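Local coordinates for protein MCG133388, isoform CRA_f (Mus musculus, PDB 4ZPO) that probably mediates calcium-dependent cell adhesion and may help establish specific neuronal connections, represented here by its first three extracellular cadherin domains, at residues R33-G38 with V79-P84; R109-S114 with S197-I202; H148-V153 with V166-L171. All coordinates share one frame; numbering follows the deposited sequence.

Contact 1: R33-G38 with V79-P84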
ATOM      1  N   ARG A  33      30.390  25.541  51.125  1.00 87.72           N
ATOM      2  CA  ARG A  33      29.906  24.167  51.180  1.00 90.83           C
ATOM      3  C   ARG A  33      30.161  23.437  49.865  1.00 86.96           C
ATOM      4  O   ARG A  33      29.754  22.288  49.695  1.00 85.68           O
ATOM      5  CB  ARG A  33      28.417  24.135  51.529  1.00 92.75           C
ATOM      6  CG  ARG A  33      28.089  24.765  52.874  1.00 96.90           C
ATOM      7  CD  ARG A  33      26.688  24.401  53.331  1.00102.38           C
ATOM      8  NE  ARG A  33      26.540  22.963  53.531  1.00109.45           N
ATOM      9  CZ  ARG A  33      25.425  22.378  53.954  1.00115.46           C
ATOM     10  NH1 ARG A  33      24.353  23.109  54.228  1.00119.02           N
ATOM     11  NH2 ARG A  33      25.380  21.061  54.104  1.00115.89           N
ATOM     12  N   ARG A  34      30.839  24.120  48.944  1.00 85.48           N
ATOM     13  CA  ARG A  34      31.255  23.534  47.670  1.00 87.71           C
ATOM     14  C   ARG A  34      30.100  22.906  46.894  1.00 83.18           C
ATOM     15  O   ARG A  34      30.004  21.682  46.796  1.00 82.75           O
ATOM     16  CB  ARG A  34      32.349  22.490  47.903  1.00 91.89           C
ATOM     17  CG  ARG A  34      33.712  23.081  48.218  1.00 96.18           C
ATOM     18  CD  ARG A  34      34.683  22.005  48.679  1.00105.17           C
ATOM     19  NE  ARG A  34      36.074  22.404  48.491  1.00112.27           N
ATOM     20  CZ  ARG A  34      37.116  21.709  48.933  1.00119.12           C
ATOM     21  NH1 ARG A  34      36.927  20.579  49.599  1.00120.09           N
ATOM     22  NH2 ARG A  34      38.349  22.147  48.712  1.00124.31           N
ATOM     23  N   LEU A  35      29.226  23.748  46.351  1.00 78.03           N
ATOM     24  CA  LEU A  35      28.118  23.275  45.530  1.00 83.51           C
ATOM     25  C   LEU A  35      28.678  22.562  44.305  1.00 79.30           C
ATOM     26  O   LEU A  35      29.637  23.030  43.691  1.00 80.86           O
ATOM     27  CB  LEU A  35      27.208  24.435  45.126  1.00 82.71           C
ATOM     28  CG  LEU A  35      25.808  24.058  44.644  1.00 79.30           C
ATOM     29  CD1 LEU A  35      25.130  23.133  45.641  1.00 78.23           C
ATOM     30  CD2 LEU A  35      24.974  25.310  44.419  1.00 78.60           C
ATOM     31  N   ARG A  36      28.083  21.427  43.954  1.00 76.81           N
ATOM     32  CA  ARG A  36      28.722  20.512  43.019  1.00 76.94           C
ATOM     33  C   ARG A  36      27.761  19.462  42.467  1.00 81.30           C
ATOM     34  O   ARG A  36      26.876  18.987  43.178  1.00 87.27           O
ATOM     35  CB  ARG A  36      29.899  19.826  43.720  1.00 84.16           C
ATOM     36  CG  ARG A  36      30.722  18.884  42.867  1.00 94.83           C
ATOM     37  CD  ARG A  36      31.305  17.782  43.735  1.00102.12           C
ATOM     38  NE  ARG A  36      31.638  18.274  45.070  1.00108.50           N
ATOM     39  CZ  ARG A  36      31.974  17.497  46.095  1.00117.29           C
ATOM     40  NH1 ARG A  36      32.026  16.181  45.943  1.00122.62           N
ATOM     41  NH2 ARG A  36      32.257  18.037  47.271  1.00120.53           N
ATOM     42  N   LEU A  37      27.938  19.107  41.198  1.00 80.38           N
ATOM     43  CA  LEU A  37      27.242  17.959  40.627  1.00 71.25           C
ATOM     44  C   LEU A  37      27.992  16.687  41.003  1.00 88.48           C
ATOM     45  O   LEU A  37      29.211  16.708  41.167  1.00 84.80           O
ATOM     46  CB  LEU A  37      27.120  18.084  39.107  1.00 75.24           C
ATOM     47  CG  LEU A  37      26.044  19.038  38.583  1.00 76.23           C
ATOM     48  CD1 LEU A  37      26.078  19.104  37.064  1.00 64.39           C
ATOM     49  CD2 LEU A  37      24.669  18.607  39.071  1.00 75.21           C
ATOM     50  N   GLY A  38      27.257  15.587  41.140  1.00 91.97           N
ATOM     51  CA  GLY A  38      27.821  14.324  41.590  1.00 92.97           C
ATOM     52  C   GLY A  38      29.056  13.864  40.837  1.00 95.29           C
ATOM     53  O   GLY A  38      30.176  13.987  41.332  1.00 95.51           O
ATOM     54  N   VAL A  79      23.449  16.006  43.557  1.00 96.17           N
ATOM     55  CA  VAL A  79      23.964  17.278  44.054  1.00 86.87           C
ATOM     56  C   VAL A  79      24.673  17.095  45.391  1.00 84.01           C
ATOM     57  O   VAL A  79      24.080  16.624  46.360  1.00 85.75           O
ATOM     58  CB  VAL A  79      22.841  18.323  44.207  1.00 82.89           C
ATOM     59  CG1 VAL A  79      23.372  19.583  44.873  1.00 81.93           C
ATOM     60  CG2 VAL A  79      22.233  18.646  42.849  1.00 77.50           C
ATOM     61  N   VAL A  80      25.947  17.474  45.435  1.00 86.12           N
ATOM     62  CA  VAL A  80      26.770  17.260  46.618  1.00 82.21           C
ATOM     63  C   VAL A  80      27.153  18.565  47.310  1.00 99.23           C
ATOM     64  O   VAL A  80      27.656  19.493  46.675  1.00 98.95           O
ATOM     65  CB  VAL A  80      28.060  16.494  46.263  1.00 87.49           C
ATOM     66  CG1 VAL A  80      28.895  16.245  47.511  1.00 93.45           C
ATOM     67  CG2 VAL A  80      27.724  15.185  45.571  1.00 88.78           C
ATOM     68  N   THR A  81      26.903  18.630  48.614  1.00 98.14           N
ATOM     69  CA  THR A  81      27.349  19.750  49.435  1.00 97.04           C
ATOM     70  C   THR A  81      28.146  19.224  50.623  1.00103.06           C
ATOM     71  O   THR A  81      27.831  18.166  51.169  1.00109.97           O
ATOM     72  CB  THR A  81      26.168  20.602  49.941  1.00 85.71           C
ATOM     73  OG1 THR A  81      25.286  19.787  50.722  1.00 88.00           O
ATOM     74  CG2 THR A  81      25.399  21.199  48.775  1.00 83.92           C
ATOM     75  N   GLU A  82      29.181  19.958  51.018  1.00101.88           N
ATOM     76  CA  GLU A  82      30.055  19.517  52.100  1.00101.90           C
ATOM     77  C   GLU A  82      29.808  20.278  53.398  1.00106.23           C
ATOM     78  O   GLU A  82      29.241  21.373  53.392  1.00104.96           O
ATOM     79  CB  GLU A  82      31.523  19.665  51.695  1.00 93.56           C
ATOM     80  CG  GLU A  82      31.941  18.797  50.523  1.00 92.35           C
ATOM     81  CD  GLU A  82      33.425  18.904  50.227  1.00102.65           C
ATOM     82  OE1 GLU A  82      34.202  19.174  51.168  1.00110.44           O
ATOM     83  OE2 GLU A  82      33.814  18.727  49.054  1.00 97.74           O
ATOM     84  N   HIS A  83      30.248  19.676  54.501  1.00107.82           N
ATOM     85  CA  HIS A  83      30.173  20.278  55.833  1.00109.66           C
ATOM     86  C   HIS A  83      28.767  20.746  56.214  1.00112.48           C
ATOM     87  O   HIS A  83      28.477  21.943  56.177  1.00113.57           O
ATOM     88  CB  HIS A  83      31.148  21.452  55.931  1.00106.18           C
ATOM     89  CG  HIS A  83      32.523  21.138  55.435  1.00104.15           C
ATOM     90  ND1 HIS A  83      32.989  21.564  54.207  1.00102.62           N
ATOM     91  CD2 HIS A  83      33.538  20.437  55.995  1.00109.57           C
ATOM     92  CE1 HIS A  83      34.227  21.141  54.036  1.00 99.84           C
ATOM     93  NE2 HIS A  83      34.585  20.454  55.107  1.00111.40           N
ATOM     94  N   PRO A  84      27.886  19.800  56.582  1.00113.10           N
ATOM     95  CA  PRO A  84      28.158  18.360  56.592  1.00116.43           C
ATOM     96  C   PRO A  84      27.936  17.737  55.218  1.00116.08           C
ATOM     97  O   PRO A  84      27.110  18.229  54.448  1.00111.90           O
ATOM     98  CB  PRO A  84      27.148  17.812  57.615  1.00108.83           C
ATOM     99  CG  PRO A  84      26.314  19.003  58.070  1.00113.02           C
ATOM    100  CD  PRO A  84      26.533  20.093  57.076  1.00111.02           C
TER
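Glu82 pairs its carboxylate with two arginines across this contact. OE2 forms a salt bridge with Arg36 NH2, and OE1 a longer, weak one with Arg34 NH1 at 3.4 Å. Each oxygen thus has its own arginine. Both guanidinium groups present an edge to the carboxylate, yet neither lies flat against it: the Arg36 plane stands 89° from the carboxylate plane. Arg36 gets there with CG anti to its backbone N (chi1 -177°) and a bend at chi3, which also brings one guanidinium face over Val80 CG1, 3.5 Å from NH1.

Hydrogen bonds join the backbones at two places. Val80 N gives to Arg36 O at 2.9 Å, and Glu82 N to Arg33 O at 2.7 Å. The two chains run roughly antiparallel, and past the Val80-Arg36 bond Leu37 and Val79 form a non-hydrogen-bonded pair. Arg34, with positive phi, ends helix 29-32 in a Schellman motif; Arg33 before it sends its side chain toward the turn at 82-84. There NE donates to Glu82 O at 3.1 Å, with that oxygen close to the guanidinium plane, while NH2 makes a weak bond to Pro84 O, just past the cis peptide. The stronger polar partner of Arg33 is Glu86, through a salt bridge.

The apolar contacts are on the side of Leu35 and Val79. Leu35 CD1 lies 4.0 Å from Val79 CG1 and 3.7 Å from Thr81 CG2, and the leucine goes on to pack against Leu25, Leu48 and Leu50.

The chemistry is therefore split between an inner aliphatic patch and a solvent-side salt-bridge network. Strand pairing between 36-37 and 74-81 is short, and polar side chains extend the hold to the turn before strand 86-95 in this first cadherin domain.

Contact 2: R109-S114 with S197-I202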
ATOM      1  N   ARG A 109       5.391   0.557  -1.783  1.00 89.61           N
ATOM      2  CA  ARG A 109       4.930  -0.806  -1.545  1.00 89.96           C
ATOM      3  C   ARG A 109       4.196  -1.354  -2.765  1.00 88.89           C
ATOM      4  O   ARG A 109       3.307  -0.700  -3.309  1.00 87.32           O
ATOM      5  CB  ARG A 109       4.016  -0.849  -0.316  1.00 94.78           C
ATOM      6  CG  ARG A 109       3.249  -2.151  -0.148  1.00101.98           C
ATOM      7  CD  ARG A 109       4.120  -3.249   0.438  1.00111.95           C
ATOM      8  NE  ARG A 109       3.445  -4.545   0.423  1.00120.80           N
ATOM      9  CZ  ARG A 109       2.564  -4.943   1.336  1.00125.29           C
ATOM     10  NH1 ARG A 109       2.242  -4.144   2.345  1.00126.38           N
ATOM     11  NH2 ARG A 109       2.003  -6.140   1.238  1.00126.71           N
ATOM     12  N   GLU A 110       4.570  -2.555  -3.194  1.00 92.18           N
ATOM     13  CA  GLU A 110       3.929  -3.186  -4.343  1.00 93.73           C
ATOM     14  C   GLU A 110       3.022  -4.336  -3.915  1.00 92.59           C
ATOM     15  O   GLU A 110       3.386  -5.142  -3.059  1.00 94.02           O
ATOM     16  CB  GLU A 110       4.978  -3.690  -5.337  1.00 96.19           C
ATOM     17  CG  GLU A 110       4.396  -4.459  -6.514  1.00 96.05           C
ATOM     18  CD  GLU A 110       5.446  -4.859  -7.531  1.00 98.95           C
ATOM     19  OE1 GLU A 110       6.374  -4.060  -7.775  1.00 97.79           O
ATOM     20  OE2 GLU A 110       5.343  -5.975  -8.085  1.00101.25           O
ATOM     21  N   MET A 111       1.837  -4.402  -4.515  1.00 91.27           N
ATOM     22  CA  MET A 111       0.885  -5.467  -4.221  1.00 89.49           C
ATOM     23  C   MET A 111       0.373  -6.139  -5.490  1.00 85.80           C
ATOM     24  O   MET A 111      -0.241  -5.498  -6.343  1.00 83.99           O
ATOM     25  CB  MET A 111      -0.295  -4.923  -3.415  1.00 90.89           C
ATOM     26  CG  MET A 111      -0.037  -4.839  -1.924  1.00 89.56           C
ATOM     27  SD  MET A 111      -1.509  -4.359  -1.001  1.00 86.26           S
ATOM     28  CE  MET A 111      -1.060  -4.920   0.638  1.00 99.15           C
ATOM     29  N   ARG A 112       0.631  -7.437  -5.605  1.00 85.96           N
ATOM     30  CA  ARG A 112       0.131  -8.218  -6.727  1.00 78.26           C
ATOM     31  C   ARG A 112      -1.173  -8.907  -6.347  1.00 78.84           C
ATOM     32  O   ARG A 112      -1.166 -10.000  -5.781  1.00 83.65           O
ATOM     33  CB  ARG A 112       1.168  -9.251  -7.172  1.00 75.03           C
ATOM     34  CG  ARG A 112       2.533  -8.663  -7.483  1.00 79.58           C
ATOM     35  CD  ARG A 112       2.971  -8.998  -8.896  1.00 87.46           C
ATOM     36  NE  ARG A 112       4.315  -8.502  -9.180  1.00 97.02           N
ATOM     37  CZ  ARG A 112       4.928  -8.637 -10.351  1.00106.37           C
ATOM     38  NH1 ARG A 112       4.319  -9.253 -11.356  1.00108.88           N
ATOM     39  NH2 ARG A 112       6.153  -8.155 -10.519  1.00109.36           N
ATOM     40  N   ILE A 113      -2.291  -8.257  -6.655  1.00 77.73           N
ATOM     41  CA  ILE A 113      -3.605  -8.791  -6.318  1.00 76.63           C
ATOM     42  C   ILE A 113      -4.300  -9.376  -7.544  1.00 77.23           C
ATOM     43  O   ILE A 113      -4.385  -8.729  -8.588  1.00 75.64           O
ATOM     44  CB  ILE A 113      -4.505  -7.708  -5.693  1.00 72.32           C
ATOM     45  CG1 ILE A 113      -3.862  -7.154  -4.421  1.00 71.39           C
ATOM     46  CG2 ILE A 113      -5.889  -8.269  -5.390  1.00 70.77           C
ATOM     47  CD1 ILE A 113      -4.685  -6.081  -3.738  1.00 70.90           C
ATOM     48  N   SER A 114      -4.792 -10.603  -7.406  1.00 78.51           N
ATOM     49  CA  SER A 114      -5.509 -11.272  -8.485  1.00 76.40           C
ATOM     50  C   SER A 114      -6.797 -10.536  -8.837  1.00 74.63           C
ATOM     51  O   SER A 114      -7.409  -9.893  -7.986  1.00 73.36           O
ATOM     52  CB  SER A 114      -5.822 -12.720  -8.103  1.00 76.24           C
ATOM     53  OG  SER A 114      -6.647 -13.337  -9.077  1.00 71.35           O
ATOM     54  N   SER A 197       3.381   6.369   2.328  1.00 74.08           N
ATOM     55  CA  SER A 197       3.868   5.141   1.718  1.00 75.31           C
ATOM     56  C   SER A 197       3.070   4.879   0.445  1.00 73.39           C
ATOM     57  O   SER A 197       1.854   4.696   0.495  1.00 73.29           O
ATOM     58  CB  SER A 197       3.752   3.963   2.686  1.00 78.18           C
ATOM     59  OG  SER A 197       4.370   2.805   2.156  1.00 84.68           O
ATOM     60  N   LEU A 198       3.755   4.879  -0.693  1.00 75.64           N
ATOM     61  CA  LEU A 198       3.090   4.761  -1.987  1.00 76.92           C
ATOM     62  C   LEU A 198       2.787   3.306  -2.336  1.00 73.45           C
ATOM     63  O   LEU A 198       3.684   2.543  -2.694  1.00 70.27           O
ATOM     64  CB  LEU A 198       3.947   5.407  -3.081  1.00 77.44           C
ATOM     65  CG  LEU A 198       3.289   5.759  -4.419  1.00 79.79           C
ATOM     66  CD1 LEU A 198       3.306   4.582  -5.385  1.00 81.83           C
ATOM     67  CD2 LEU A 198       1.867   6.258  -4.202  1.00 79.67           C
ATOM     68  N   ILE A 199       1.516   2.932  -2.238  1.00 69.49           N
ATOM     69  CA  ILE A 199       1.086   1.575  -2.554  1.00 72.23           C
ATOM     70  C   ILE A 199       0.597   1.471  -3.995  1.00 74.62           C
ATOM     71  O   ILE A 199      -0.371   2.130  -4.378  1.00 74.95           O
ATOM     72  CB  ILE A 199      -0.039   1.104  -1.614  1.00 74.81           C
ATOM     73  CG1 ILE A 199       0.374   1.285  -0.153  1.00 77.69           C
ATOM     74  CG2 ILE A 199      -0.398  -0.348  -1.900  1.00 74.13           C
ATOM     75  CD1 ILE A 199      -0.753   1.057   0.827  1.00 78.58           C
ATOM     76  N   SER A 200       1.269   0.645  -4.789  1.00 71.22           N
ATOM     77  CA  SER A 200       0.865   0.426  -6.172  1.00 70.43           C
ATOM     78  C   SER A 200       0.316  -0.985  -6.350  1.00 72.75           C
ATOM     79  O   SER A 200       1.069  -1.959  -6.361  1.00 74.33           O
ATOM     80  CB  SER A 200       2.036   0.664  -7.127  1.00 70.28           C
ATOM     81  OG  SER A 200       3.052  -0.304  -6.941  1.00 73.30           O
ATOM     82  N   VAL A 201      -1.002  -1.088  -6.488  1.00 73.57           N
ATOM     83  CA  VAL A 201      -1.657  -2.381  -6.651  1.00 71.21           C
ATOM     84  C   VAL A 201      -1.566  -2.872  -8.091  1.00 74.94           C
ATOM     85  O   VAL A 201      -2.057  -2.219  -9.012  1.00 78.83           O
ATOM     86  CB  VAL A 201      -3.140  -2.319  -6.236  1.00 68.86           C
ATOM     87  CG1 VAL A 201      -3.821  -3.653  -6.501  1.00 73.84           C
ATOM     88  CG2 VAL A 201      -3.267  -1.931  -4.773  1.00 64.30           C
ATOM     89  N   ILE A 202      -0.934  -4.025  -8.279  1.00 75.23           N
ATOM     90  CA  ILE A 202      -0.841  -4.639  -9.597  1.00 72.68           C
ATOM     91  C   ILE A 202      -1.929  -5.691  -9.763  1.00 68.09           C
ATOM     92  O   ILE A 202      -1.905  -6.727  -9.102  1.00 71.37           O
ATOM     93  CB  ILE A 202       0.534  -5.294  -9.830  1.00 69.22           C
ATOM     94  CG1 ILE A 202       1.661  -4.351  -9.404  1.00 62.25           C
ATOM     95  CG2 ILE A 202       0.688  -5.706 -11.288  1.00 61.56           C
ATOM     96  CD1 ILE A 202       1.727  -3.078 -10.211  1.00 61.11           C
TER
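Arg109 to Ile113 run parallel to Leu198 to Ile202, the strand axes 4.6 Å apart and 24° from each other, with a ladder of five backbone hydrogen bonds. In it Arg109 N gives to Leu198 O, Ser200 N to Arg109 O, Met111 N to Ser200 O, and Ile113 N, with a more bent bond, to Ile202 O; Ile202 N gives to Met111 O. Every second residue of 109-113 thus holds the strand opposite through both its N-H and its C=O until Ile113.

One face of the pair is apolar. Ile113 crosses Val201 with CD1 3.8 Å from Val201 CG1; its CG1 is anti to the carbonyl carbon (chi1 -59°), which sends the ethyl arm beside the valine. Farther back, Met111 SD lies 4.3 Å from Ile199 CG2, and Met111 CB faces Val201 CG2. Leu125 and Phe123 carry this packing into the domain interior.

The other face is polar and more open. Ser200 OG sits near Glu110 CA, at 4.0 Å, and Glu110 CG lies 4.0 Å from Ile202 CG1. The glutamate runs out extended beyond CG, and past Ile202 its OE2 meets Arg112 NE of the same strand in a 2.9 Å salt bridge. Ile202 is thus an aliphatic side chain on a face with a charged pair, and Arg178 of the next strand touches it as well.

At the start of the contact Ser197 lies beside an O-linked mannose. Strand 108-114 joins strand 194-204 as the edge of the sheet, the parallel pairing of first and last strands that marks the cadherin fold, a Greek-key beta sandwich, here in the second domain.

Contact 3: H148-V153 with V166-L171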
ATOM      1  N   HIS A 148     -12.218   1.239  -5.101  1.00 90.02           N
ATOM      2  CA  HIS A 148     -12.143  -0.207  -4.917  1.00 90.77           C
ATOM      3  C   HIS A 148     -11.758  -0.630  -3.501  1.00 90.46           C
ATOM      4  O   HIS A 148     -12.198  -1.677  -3.024  1.00 87.50           O
ATOM      5  CB  HIS A 148     -11.149  -0.814  -5.910  1.00 89.22           C
ATOM      6  CG  HIS A 148     -11.568  -0.681  -7.341  1.00 92.20           C
ATOM      7  ND1 HIS A 148     -12.498  -1.514  -7.925  1.00 96.08           N
ATOM      8  CD2 HIS A 148     -11.181   0.186  -8.305  1.00 92.53           C
ATOM      9  CE1 HIS A 148     -12.667  -1.164  -9.187  1.00 98.25           C
ATOM     10  NE2 HIS A 148     -11.880  -0.135  -9.444  1.00 97.45           N
ATOM     11  N   PHE A 149     -10.936   0.174  -2.834  1.00 89.32           N
ATOM     12  CA  PHE A 149     -10.403  -0.212  -1.531  1.00 86.89           C
ATOM     13  C   PHE A 149     -10.937   0.630  -0.376  1.00 90.89           C
ATOM     14  O   PHE A 149     -11.379   1.763  -0.564  1.00 94.57           O
ATOM     15  CB  PHE A 149      -8.875  -0.134  -1.542  1.00 81.56           C
ATOM     16  CG  PHE A 149      -8.225  -1.137  -2.450  1.00 79.91           C
ATOM     17  CD1 PHE A 149      -8.043  -2.446  -2.038  1.00 78.75           C
ATOM     18  CD2 PHE A 149      -7.787  -0.769  -3.712  1.00 79.20           C
ATOM     19  CE1 PHE A 149      -7.442  -3.371  -2.868  1.00 79.52           C
ATOM     20  CE2 PHE A 149      -7.183  -1.691  -4.547  1.00 79.29           C
ATOM     21  CZ  PHE A 149      -7.011  -2.993  -4.124  1.00 79.02           C
ATOM     22  N   SER A 150     -10.890   0.050   0.819  1.00 89.53           N
ATOM     23  CA  SER A 150     -11.234   0.750   2.048  1.00 84.31           C
ATOM     24  C   SER A 150     -10.128   0.534   3.073  1.00 79.88           C
ATOM     25  O   SER A 150      -9.406  -0.463   3.017  1.00 74.99           O
ATOM     26  CB  SER A 150     -12.576   0.265   2.598  1.00 87.86           C
ATOM     27  OG  SER A 150     -12.894   0.915   3.816  1.00 90.12           O
ATOM     28  N   LEU A 151      -9.993   1.465   4.012  1.00 80.17           N
ATOM     29  CA  LEU A 151      -8.945   1.369   5.019  1.00 78.40           C
ATOM     30  C   LEU A 151      -9.503   0.966   6.380  1.00 81.88           C
ATOM     31  O   LEU A 151     -10.473   1.551   6.864  1.00 84.04           O
ATOM     32  CB  LEU A 151      -8.190   2.694   5.136  1.00 76.32           C
ATOM     33  CG  LEU A 151      -6.975   2.684   6.066  1.00 70.25           C
ATOM     34  CD1 LEU A 151      -5.975   1.626   5.627  1.00 65.96           C
ATOM     35  CD2 LEU A 151      -6.322   4.056   6.112  1.00 67.74           C
ATOM     36  N   HIS A 152      -8.884  -0.040   6.986  1.00 85.78           N
ATOM     37  CA  HIS A 152      -9.268  -0.493   8.317  1.00 92.70           C
ATOM     38  C   HIS A 152      -8.047  -0.547   9.228  1.00 92.71           C
ATOM     39  O   HIS A 152      -7.033  -1.155   8.885  1.00 92.81           O
ATOM     40  CB  HIS A 152      -9.944  -1.863   8.249  1.00 96.44           C
ATOM     41  CG  HIS A 152     -10.380  -2.388   9.580  1.00103.73           C
ATOM     42  ND1 HIS A 152      -9.685  -3.369  10.261  1.00107.43           N
ATOM     43  CD2 HIS A 152     -11.439  -2.072  10.363  1.00108.64           C
ATOM     44  CE1 HIS A 152     -10.297  -3.630  11.399  1.00111.08           C
ATOM     45  NE2 HIS A 152     -11.366  -2.856  11.486  1.00111.44           N
ATOM     46  N   VAL A 153      -8.147   0.093  10.388  1.00 91.92           N
ATOM     47  CA  VAL A 153      -7.037   0.137  11.331  1.00 91.38           C
ATOM     48  C   VAL A 153      -7.332  -0.689  12.576  1.00 97.32           C
ATOM     49  O   VAL A 153      -8.257  -0.387  13.331  1.00102.06           O
ATOM     50  CB  VAL A 153      -6.711   1.583  11.750  1.00 88.92           C
ATOM     51  CG1 VAL A 153      -5.616   1.594  12.806  1.00 86.36           C
ATOM     52  CG2 VAL A 153      -6.302   2.406  10.539  1.00 84.24           C
ATOM     53  N   VAL A 166      -8.992  -3.092   2.684  1.00 77.47           N
ATOM     54  CA  VAL A 166     -10.213  -3.877   2.553  1.00 79.07           C
ATOM     55  C   VAL A 166     -10.861  -3.617   1.198  1.00 78.99           C
ATOM     56  O   VAL A 166     -11.268  -2.495   0.897  1.00 77.95           O
ATOM     57  CB  VAL A 166     -11.222  -3.558   3.672  1.00 76.01           C
ATOM     58  CG1 VAL A 166     -12.502  -4.355   3.471  1.00 76.52           C
ATOM     59  CG2 VAL A 166     -10.614  -3.854   5.033  1.00 71.23           C
ATOM     60  N   LEU A 167     -10.950  -4.662   0.381  1.00 80.32           N
ATOM     61  CA  LEU A 167     -11.523  -4.542  -0.953  1.00 82.58           C
ATOM     62  C   LEU A 167     -13.037  -4.371  -0.887  1.00 85.35           C
ATOM     63  O   LEU A 167     -13.737  -5.188  -0.290  1.00 89.05           O
ATOM     64  CB  LEU A 167     -11.163  -5.766  -1.799  1.00 82.77           C
ATOM     65  CG  LEU A 167     -11.470  -5.679  -3.295  1.00 84.53           C
ATOM     66  CD1 LEU A 167     -10.726  -4.511  -3.922  1.00 85.35           C
ATOM     67  CD2 LEU A 167     -11.107  -6.980  -3.987  1.00 82.69           C
ATOM     68  N   GLU A 168     -13.538  -3.303  -1.500  1.00 84.57           N
ATOM     69  CA  GLU A 168     -14.971  -3.019  -1.498  1.00 90.90           C
ATOM     70  C   GLU A 168     -15.636  -3.474  -2.793  1.00 90.24           C
ATOM     71  O   GLU A 168     -16.694  -4.101  -2.769  1.00 88.46           O
ATOM     72  CB  GLU A 168     -15.220  -1.525  -1.280  1.00 96.97           C
ATOM     73  CG  GLU A 168     -14.822  -1.016   0.097  1.00104.11           C
ATOM     74  CD  GLU A 168     -15.776  -1.463   1.190  1.00111.59           C
ATOM     75  OE1 GLU A 168     -16.872  -1.967   0.862  1.00116.04           O
ATOM     76  OE2 GLU A 168     -15.430  -1.309   2.380  1.00110.78           O
ATOM     77  N   GLN A 169     -15.012  -3.152  -3.921  1.00 90.15           N
ATOM     78  CA  GLN A 169     -15.534  -3.550  -5.223  1.00 91.73           C
ATOM     79  C   GLN A 169     -14.533  -4.412  -5.982  1.00 86.71           C
ATOM     80  O   GLN A 169     -13.322  -4.267  -5.816  1.00 78.04           O
ATOM     81  CB  GLN A 169     -15.908  -2.321  -6.053  1.00 96.35           C
ATOM     82  CG  GLN A 169     -17.133  -1.583  -5.546  1.00109.20           C
ATOM     83  CD  GLN A 169     -17.563  -0.464  -6.475  1.00121.14           C
ATOM     84  OE1 GLN A 169     -16.827  -0.078  -7.383  1.00123.78           O
ATOM     85  NE2 GLN A 169     -18.763   0.061  -6.252  1.00127.16           N
ATOM     86  N   GLN A 170     -15.049  -5.306  -6.819  1.00 88.19           N
ATOM     87  CA  GLN A 170     -14.211  -6.233  -7.569  1.00 91.38           C
ATOM     88  C   GLN A 170     -13.314  -5.513  -8.572  1.00 83.69           C
ATOM     89  O   GLN A 170     -13.769  -4.649  -9.320  1.00 83.67           O
ATOM     90  CB  GLN A 170     -15.079  -7.264  -8.294  1.00108.36           C
ATOM     91  CG  GLN A 170     -14.299  -8.247  -9.152  1.00117.96           C
ATOM     92  CD  GLN A 170     -13.282  -9.040  -8.354  1.00126.82           C
ATOM     93  OE1 GLN A 170     -12.163  -8.582  -8.119  1.00129.29           O
ATOM     94  NE2 GLN A 170     -13.668 -10.240  -7.936  1.00130.19           N
ATOM     95  N   LEU A 171     -12.036  -5.877  -8.578  1.00 80.71           N
ATOM     96  CA  LEU A 171     -11.073  -5.297  -9.505  1.00 79.42           C
ATOM     97  C   LEU A 171     -11.286  -5.836 -10.915  1.00 82.42           C
ATOM     98  O   LEU A 171     -11.772  -6.951 -11.095  1.00 89.15           O
ATOM     99  CB  LEU A 171      -9.643  -5.586  -9.045  1.00 78.12           C
ATOM    100  CG  LEU A 171      -9.277  -5.148  -7.626  1.00 74.51           C
ATOM    101  CD1 LEU A 171      -7.864  -5.588  -7.280  1.00 73.69           C
ATOM    102  CD2 LEU A 171      -9.426  -3.644  -7.472  1.00 69.17           C
TER
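Phe149 and Leu167 meet as a CH-pi pair: Leu167 CD1 stands over one face of the ring, 4.0 Å from its centroid and 26° off the normal, displaced toward the CE1 side. Phe149 CG is anti to the carbonyl carbon (chi1 -66°), which tips the ring off the strand and beneath the leucine. Leu167 CG is anti to its backbone N, and that choice brings CD1 both onto the ring and near His148 O. Leu171 comes in at about a right angle, with CD2 4.2 Å from Phe149 CE2.

That same methyl, Leu171 CD2, touches His148, 3.7 Å from CG, while Gln169 O sits at the edge of the imidazole near its plane. His148 O takes two backbone N-H groups: one from Glu168, nearly straight, and a weak one from Gln169 at 3.3 Å. The strand of 166-167 ends here, and the chain turns away after this bifurcated acceptor.

On the other face of the pairing, Ser150 CB has Glu168 OE2 at 3.3 Å, because the glutamate bends at chi2 and lays its carboxylate back over the serine. His152 CB packs 3.8 Å from Val166 CG2; the far end of this histidine is held by Glu164 through ND1. Ser150 and Val166 are a hydrogen-bonded antiparallel pair, with Val166 N to Ser150 O at 2.7 Å, and the ladder continues with His152 and Glu164.

Replacing Phe149 with an alanine would probably strip Leu167 CD1 of its ring face and open a gap between the sheets where the ring now fills the core. The arrangement is an antiparallel beta hairpin, strands 149-156 and 160-167, whose phenylalanine projects into the sandwich core of a cadherin domain; the chain then runs on to the calcium ligand Asp172.

Overall arrangement
From the N terminus, contact 1 comes first: it joins 33-38 to 79-84 within the first cadherin domain and closes a loop of 40 residues. The chain then passes to the second domain, where contact 2 opens at strand 108-114 and closes only at 197-202, bringing its first and last strands together. Contact 3, a hairpin, nests inside that long loop. Contact 1 lies far off, about 64 Å between centres from contact 2, and touches neither. Contacts 2 and 3 face each other: Phe149 of the hairpin packs on Ile113 and Val201, and Leu171 just after it on Ile113, tying the two sheets of the sandwich into one core.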